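Local coordinates for uncharacterized protein DUF1185 (Bordetella bronchiseptica RB50, PDB 3BYQ), which is of unknown function but adopts a variant of the Bacillus chorismate mutase fold and may take part in amino-acid metabolism, at residues 60-72 with 161-173. Sequence-based numbering, arbitrary orientation.
Sequences LGTLLATELVDTL and EILFALVMGTGAR. With EDO (1,2-ethanediol), chain T; EDO (1,2-ethanediol), chain P.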
ATOM      1  N   LEU B  60       5.600  11.361  28.146  1.00 18.94           N
ATOM      2  CA  LEU B  60       4.817  11.264  26.901  1.00 17.97           C
ATOM      3  C   LEU B  60       3.747  10.182  27.087  1.00 17.30           C
ATOM      4  O   LEU B  60       2.612  10.347  26.668  1.00 18.88           O
ATOM      5  CB  LEU B  60       5.716  10.915  25.723  1.00 19.08           C
ATOM      6  CG  LEU B  60       5.013  10.895  24.363  1.00 19.40           C
ATOM      7  CD1 LEU B  60       4.477  12.295  24.010  1.00 21.06           C
ATOM      8  CD2 LEU B  60       5.961  10.362  23.256  1.00 16.66           C
ATOM      9  N   GLY B  61       4.149   9.060  27.689  1.00 18.76           N
ATOM     10  CA  GLY B  61       3.219   7.968  28.022  1.00 18.72           C
ATOM     11  C   GLY B  61       2.062   8.511  28.847  1.00 21.57           C
ATOM     12  O   GLY B  61       0.875   8.251  28.581  1.00 18.23           O
ATOM     13  N   THR B  62       2.399   9.296  29.865  1.00 20.92           N
ATOM     14  CA  THR B  62       1.366   9.867  30.756  1.00 19.11           C
ATOM     15  C   THR B  62       0.421  10.794  29.999  1.00 19.58           C
ATOM     16  O   THR B  62      -0.783  10.734  30.154  1.00 21.04           O
ATOM     17  CB  THR B  62       2.008  10.583  31.957  1.00 21.62           C
ATOM     18  OG1 THR B  62       2.814   9.626  32.656  1.00 19.78           O
ATOM     19  CG2 THR B  62       0.942  11.177  32.888  1.00 20.65           C
ATOM     20  N   LEU B  63       0.989  11.609  29.142  1.00 19.28           N
ATOM     21  CA  LEU B  63       0.198  12.542  28.359  1.00 18.89           C
ATOM     22  C   LEU B  63      -0.863  11.815  27.514  1.00 18.72           C
ATOM     23  O   LEU B  63      -2.064  12.166  27.488  1.00 19.51           O
ATOM     24  CB  LEU B  63       1.133  13.340  27.430  1.00 19.68           C
ATOM     25  CG  LEU B  63       0.442  14.402  26.565  1.00 21.68           C
ATOM     26  CD1 LEU B  63      -0.068  15.610  27.404  1.00 24.22           C
ATOM     27  CD2 LEU B  63       1.376  14.812  25.423  1.00 21.91           C
ATOM     28  N   LEU B  64      -0.405  10.812  26.790  1.00 19.42           N
ATOM     29  CA  LEU B  64      -1.277  10.063  25.851  1.00 18.71           C
ATOM     30  C   LEU B  64      -2.292   9.222  26.597  1.00 16.94           C
ATOM     31  O   LEU B  64      -3.460   9.134  26.205  1.00 19.04           O
ATOM     32  CB  LEU B  64      -0.447   9.186  24.903  1.00 19.05           C
ATOM     33  CG  LEU B  64       0.603   9.939  24.060  1.00 22.37           C
ATOM     34  CD1 LEU B  64       1.293   8.988  23.049  1.00 20.17           C
ATOM     35  CD2 LEU B  64       0.074  11.130  23.353  1.00 20.71           C
ATOM     36  N   ALA B  65      -1.849   8.613  27.688  1.00 19.24           N
ATOM     37  CA  ALA B  65      -2.747   7.749  28.467  1.00 18.27           C
ATOM     38  C   ALA B  65      -3.844   8.600  29.077  1.00 17.74           C
ATOM     39  O   ALA B  65      -4.987   8.216  29.106  1.00 17.78           O
ATOM     40  CB  ALA B  65      -1.969   6.946  29.569  1.00 18.81           C
ATOM     41  N   THR B  66      -3.468   9.761  29.576  1.00 17.84           N
ATOM     42  CA  THR B  66      -4.453  10.698  30.179  1.00 19.33           C
ATOM     43  C   THR B  66      -5.490  11.133  29.160  1.00 20.47           C
ATOM     44  O   THR B  66      -6.686  11.187  29.441  1.00 19.71           O
ATOM     45  CB  THR B  66      -3.757  11.915  30.825  1.00 21.03           C
ATOM     46  OG1 THR B  66      -2.856  11.426  31.838  1.00 23.13           O
ATOM     47  CG2 THR B  66      -4.750  12.845  31.456  1.00 22.48           C
ATOM     48  N   GLU B  67      -5.034  11.379  27.945  1.00 19.33           N
ATOM     49  CA  GLU B  67      -5.942  11.789  26.888  1.00 18.16           C
ATOM     50  C   GLU B  67      -6.968  10.710  26.592  1.00 19.61           C
ATOM     51  O   GLU B  67      -8.145  10.981  26.353  1.00 17.74           O
ATOM     52  CB  GLU B  67      -5.178  12.106  25.613  1.00 19.63           C
ATOM     53  CG  GLU B  67      -6.058  12.549  24.503  1.00 22.58           C
ATOM     54  CD  GLU B  67      -5.298  12.892  23.220  1.00 24.42           C
ATOM     55  OE1 GLU B  67      -4.226  12.280  22.958  1.00 23.64           O
ATOM     56  OE2 GLU B  67      -5.799  13.772  22.481  1.00 29.13           O
ATOM     57  N   LEU B  68      -6.501   9.469  26.597  1.00 17.43           N
ATOM     58  CA  LEU B  68      -7.371   8.321  26.295  1.00 17.15           C
ATOM     59  C   LEU B  68      -8.421   8.134  27.384  1.00 18.48           C
ATOM     60  O   LEU B  68      -9.602   7.937  27.098  1.00 18.63           O
ATOM     61  CB  LEU B  68      -6.559   7.059  26.076  1.00 17.40           C
ATOM     62  CG  LEU B  68      -5.818   6.917  24.736  1.00 17.19           C
ATOM     63  CD1 LEU B  68      -4.815   5.725  24.751  1.00 19.29           C
ATOM     64  CD2 LEU B  68      -6.840   6.796  23.584  1.00 18.93           C
ATOM     65  N   VAL B  69      -8.013   8.259  28.643  1.00 18.24           N
ATOM     66  CA  VAL B  69      -8.981   8.132  29.750  0.50 20.30           C
ATOM     67  C   VAL B  69      -9.990   9.259  29.678  1.00 20.18           C
ATOM     68  O   VAL B  69     -11.197   9.037  29.841  1.00 21.02           O
ATOM     69  CB  VAL B  69      -8.300   8.060  31.132  0.50 21.41           C
ATOM     70  CG1 VAL B  69      -9.301   8.305  32.260  0.50 23.96           C
ATOM     71  CG2 VAL B  69      -7.649   6.710  31.272  0.50 22.40           C
ATOM     72  N   ASP B  70      -9.515  10.461  29.402  1.00 22.57           N
ATOM     73  CA  ASP B  70     -10.421  11.604  29.281  1.00 21.01           C
ATOM     74  C   ASP B  70     -11.411  11.423  28.117  1.00 23.01           C
ATOM     75  O   ASP B  70     -12.533  11.914  28.148  1.00 25.58           O
ATOM     76  CB  ASP B  70      -9.662  12.920  29.097  1.00 23.22           C
ATOM     77  CG  ASP B  70      -8.871  13.345  30.354  1.00 31.47           C
ATOM     78  OD1 ASP B  70      -9.044  12.715  31.429  1.00 35.81           O
ATOM     79  OD2 ASP B  70      -8.061  14.311  30.248  1.00 33.50           O
ATOM     80  N   THR B  71     -10.985  10.704  27.092  1.00 20.95           N
ATOM     81  CA  THR B  71     -11.800  10.481  25.891  1.00 20.57           C
ATOM     82  C   THR B  71     -12.841   9.403  26.092  1.00 21.16           C
ATOM     83  O   THR B  71     -14.003   9.587  25.756  1.00 21.53           O
ATOM     84  CB  THR B  71     -10.885  10.108  24.674  1.00 20.89           C
ATOM     85  OG1 THR B  71      -9.952  11.180  24.450  1.00 21.90           O
ATOM     86  CG2 THR B  71     -11.680   9.785  23.407  1.00 21.66           C
ATOM     87  N   LEU B  72     -12.427   8.267  26.652  1.00 18.53           N
ATOM     88  CA  LEU B  72     -13.316   7.136  26.804  1.00 17.87           C
ATOM     89  C   LEU B  72     -14.061   7.064  28.127  1.00 22.01           C
ATOM     90  O   LEU B  72     -15.100   6.401  28.213  1.00 20.96           O
ATOM     91  CB  LEU B  72     -12.565   5.831  26.600  1.00 18.32           C
ATOM     92  CG  LEU B  72     -12.022   5.534  25.201  1.00 19.90           C
ATOM     93  CD1 LEU B  72     -11.259   4.176  25.178  1.00 21.71           C
ATOM     94  CD2 LEU B  72     -13.149   5.518  24.152  1.00 21.28           C
ATOM     95  N   GLU B 161      12.149  10.588  12.597  1.00 16.65           N
ATOM     96  CA  GLU B 161      11.086  10.667  13.604  1.00 17.10           C
ATOM     97  C   GLU B 161      10.714   9.314  14.151  1.00 18.42           C
ATOM     98  O   GLU B 161      11.147   8.263  13.671  1.00 16.09           O
ATOM     99  CB  GLU B 161       9.833  11.296  13.024  1.00 18.20           C
ATOM    100  CG  GLU B 161      10.043  12.674  12.480  1.00 15.65           C
ATOM    101  CD  GLU B 161       8.781  13.300  11.980  1.00 20.14           C
ATOM    102  OE1 GLU B 161       8.010  12.596  11.264  1.00 18.40           O
ATOM    103  OE2 GLU B 161       8.593  14.524  12.222  1.00 21.03           O
ATOM    104  N   ILE B 162       9.918   9.375  15.205  1.00 17.31           N
ATOM    105  CA  ILE B 162       9.304   8.183  15.821  1.00 16.62           C
ATOM    106  C   ILE B 162       7.864   8.501  16.163  1.00 15.84           C
ATOM    107  O   ILE B 162       7.554   9.639  16.576  1.00 19.06           O
ATOM    108  CB  ILE B 162       9.977   7.720  17.142  1.00 15.82           C
ATOM    109  CG1 ILE B 162      11.503   7.623  17.016  1.00 21.22           C
ATOM    110  CG2 ILE B 162       9.355   6.346  17.612  1.00 15.62           C
ATOM    111  CD1 ILE B 162      12.276   7.646  18.397  1.00 17.92           C
ATOM    112  N   LEU B 163       6.987   7.536  15.883  1.00 16.19           N
ATOM    113  CA  LEU B 163       5.559   7.619  16.231  1.00 16.25           C
ATOM    114  C   LEU B 163       5.336   6.665  17.389  1.00 18.67           C
ATOM    115  O   LEU B 163       5.674   5.474  17.315  1.00 15.75           O
ATOM    116  CB  LEU B 163       4.696   7.234  15.010  1.00 16.43           C
ATOM    117  CG  LEU B 163       3.170   7.395  15.174  1.00 17.61           C
ATOM    118  CD1 LEU B 163       2.511   7.346  13.777  1.00 21.94           C
ATOM    119  CD2 LEU B 163       2.581   6.294  16.039  1.00 17.32           C
ATOM    120  N   PHE B 164       4.883   7.217  18.508  1.00 17.98           N
ATOM    121  CA  PHE B 164       4.544   6.440  19.701  1.00 15.35           C
ATOM    122  C   PHE B 164       3.049   6.495  19.914  1.00 16.34           C
ATOM    123  O   PHE B 164       2.445   7.542  19.769  1.00 16.86           O
ATOM    124  CB  PHE B 164       5.256   7.005  20.933  1.00 15.21           C
ATOM    125  CG  PHE B 164       6.766   6.794  20.940  1.00 15.89           C
ATOM    126  CD1 PHE B 164       7.283   5.506  21.007  1.00 16.39           C
ATOM    127  CD2 PHE B 164       7.643   7.855  20.972  1.00 16.77           C
ATOM    128  CE1 PHE B 164       8.643   5.280  21.054  1.00 20.62           C
ATOM    129  CE2 PHE B 164       9.030   7.641  21.024  1.00 17.21           C
ATOM    130  CZ  PHE B 164       9.517   6.336  21.059  1.00 19.83           C
ATOM    131  N   ALA B 165       2.482   5.362  20.320  1.00 16.45           N
ATOM    132  CA  ALA B 165       1.049   5.243  20.491  1.00 16.82           C
ATOM    133  C   ALA B 165       0.604   4.394  21.658  1.00 16.36           C
ATOM    134  O   ALA B 165       1.291   3.412  22.042  1.00 16.73           O
ATOM    135  CB  ALA B 165       0.439   4.639  19.190  1.00 17.24           C
ATOM    136  N   LEU B 166      -0.552   4.773  22.196  1.00 17.58           N
ATOM    137  CA  LEU B 166      -1.226   3.957  23.208  1.00 17.77           C
ATOM    138  C   LEU B 166      -2.627   3.706  22.693  1.00 18.35           C
ATOM    139  O   LEU B 166      -3.198   4.533  21.962  1.00 17.19           O
ATOM    140  CB  LEU B 166      -1.301   4.662  24.549  1.00 17.86           C
ATOM    141  CG  LEU B 166       0.043   4.923  25.246  1.00 16.79           C
ATOM    142  CD1 LEU B 166      -0.160   5.676  26.549  1.00 17.07           C
ATOM    143  CD2 LEU B 166       0.771   3.626  25.478  1.00 16.83           C
ATOM    144  N   VAL B 167      -3.179   2.583  23.103  1.00 16.27           N
ATOM    145  CA  VAL B 167      -4.526   2.183  22.761  1.00 15.48           C
ATOM    146  C   VAL B 167      -5.291   1.779  24.016  1.00 17.83           C
ATOM    147  O   VAL B 167      -4.763   1.113  24.877  1.00 17.37           O
ATOM    148  CB  VAL B 167      -4.534   0.996  21.778  1.00 18.36           C
ATOM    149  CG1 VAL B 167      -5.982   0.522  21.470  1.00 18.58           C
ATOM    150  CG2 VAL B 167      -3.792   1.357  20.496  1.00 20.68           C
HETATM  151  N   MSE B 168      -6.549   2.230  24.092  1.00 16.08           N
HETATM  152  CA  MSE B 168      -7.504   1.760  25.104  1.00 19.04           C
HETATM  153  C   MSE B 168      -8.835   1.472  24.444  1.00 19.71           C
HETATM  154  O   MSE B 168      -9.186   2.088  23.432  1.00 19.11           O
HETATM  155  CB  MSE B 168      -7.737   2.735  26.243  1.00 17.14           C
HETATM  156  CG  MSE B 168      -6.484   3.012  27.094  1.00 22.72           C
HETATM  157 SE   MSE B 168      -6.975   4.209  28.527  0.75 14.71          SE
HETATM  158  CE  MSE B 168      -5.194   4.700  29.073  1.00 17.63           C
ATOM    159  N   GLY B 169      -9.567   0.565  25.055  1.00 17.27           N
ATOM    160  CA  GLY B 169     -10.874   0.146  24.560  1.00 16.69           C
ATOM    161  C   GLY B 169     -11.809  -0.239  25.682  1.00 17.22           C
ATOM    162  O   GLY B 169     -11.371  -0.471  26.807  1.00 18.31           O
ATOM    163  N   THR B 170     -13.094  -0.338  25.328  1.00 16.38           N
ATOM    164  CA  THR B 170     -14.186  -0.432  26.318  1.00 17.18           C
ATOM    165  C   THR B 170     -14.787  -1.806  26.595  1.00 18.62           C
ATOM    166  O   THR B 170     -15.559  -1.950  27.549  1.00 19.15           O
ATOM    167  CB  THR B 170     -15.343   0.492  25.923  1.00 18.99           C
ATOM    168  OG1 THR B 170     -15.896   0.035  24.676  1.00 17.53           O
ATOM    169  CG2 THR B 170     -14.850   1.898  25.810  1.00 19.92           C
ATOM    170  N   GLY B 171     -14.414  -2.801  25.797  1.00 17.96           N
ATOM    171  CA  GLY B 171     -14.970  -4.128  25.995  1.00 18.45           C
ATOM    172  C   GLY B 171     -14.476  -5.202  25.071  1.00 18.43           C
ATOM    173  O   GLY B 171     -13.427  -5.075  24.466  1.00 18.03           O
ATOM    174  N   ALA B 172     -15.325  -6.220  24.960  1.00 17.94           N
ATOM    175  CA  ALA B 172     -15.079  -7.432  24.163  1.00 17.51           C
ATOM    176  C   ALA B 172     -15.357  -7.226  22.683  1.00 19.20           C
ATOM    177  O   ALA B 172     -16.010  -6.249  22.279  1.00 18.64           O
ATOM    178  CB  ALA B 172     -15.938  -8.572  24.691  1.00 17.96           C
ATOM    179  N   ARG B 173     -14.877  -8.157  21.875  1.00 18.05           N
ATOM    180  CA  ARG B 173     -15.266  -8.171  20.450  1.00 18.74           C
ATOM    181  C   ARG B 173     -16.804  -8.164  20.364  1.00 16.00           C
ATOM    182  O   ARG B 173     -17.501  -8.808  21.176  1.00 16.89           O
ATOM    183  CB  ARG B 173     -14.772  -9.403  19.726  1.00 17.26           C
ATOM    184  CG  ARG B 173     -13.256  -9.544  19.641  1.00 16.49           C
ATOM    185  CD  ARG B 173     -12.808 -10.740  18.776  1.00 15.91           C
ATOM    186  NE  ARG B 173     -13.275 -12.004  19.327  1.00 16.23           N
ATOM    187  CZ  ARG B 173     -12.724 -12.596  20.374  1.00 17.54           C
ATOM    188  NH1 ARG B 173     -11.692 -12.058  20.998  1.00 18.38           N
ATOM    189  NH2 ARG B 173     -13.238 -13.737  20.806  1.00 18.67           N
TER
HETATM  190  C1  EDO T 199     -18.967  -1.667  25.309  1.00 40.50           C
HETATM  191  O1  EDO T 199     -17.646  -2.030  24.915  1.00 22.77           O
HETATM  192  C2  EDO T 199     -19.291  -2.074  26.743  1.00 39.72           C
HETATM  193  O2  EDO T 199     -18.164  -2.687  27.354  1.00 52.19           O
HETATM  194  C1  EDO P 195     -18.817  -4.823  22.730  1.00 25.68           C
HETATM  195  O1  EDO P 195     -17.687  -4.488  23.537  1.00 22.83           O
HETATM  196  C2  EDO P 195     -19.382  -6.161  23.112  1.00 32.15           C
HETATM  197  O2  EDO P 195     -19.772  -6.154  24.491  1.00 34.30           O
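M168, present as selenomethionine, reaches from the strand 161-169 against the helix 60-72, where its successive atoms meet L72, L68, V69 and A65. CB lies 4.0 Å from CD1 of L72; CG comes next to L68, near both its CB and CD1. SE lies under the neighbouring residues L68 and V69, 3.8 Å from L68 CB and likewise from V69 CG2, and CE ends 3.5 Å from the backbone O of A65. The chain is extended beyond CG (chi2 -178°, chi3 -166°), which carries the methyl past L68 to the helix backbone. The axes of 60-72 and 161-169 pass 8.4 Å apart with their N-to-C directions 33° from parallel; the strand pairs antiparallel with 29-39 and 79-86, and helix 51-72 lies on one face of this sheet in a variant of the Bacillus chorismate mutase fold. From 164 to 168 every second residue, F164, L166 and M168, points at the helix. L166 presses CD1 against successive turns at G61 and A65, 3.4 Å from G61 O and 3.7 Å from A65 CB. In the reverse direction, L68 and L72 each lower CD1 onto a strand carbonyl, those of L166 and M168 respectively. At the start of the helix segment, the side chains of L60 and F164 cross at about a right angle, L60 CD2 being 3.8 Å from F164 CD2, while I162 CG2 lies over one face of that ring, toward the rim.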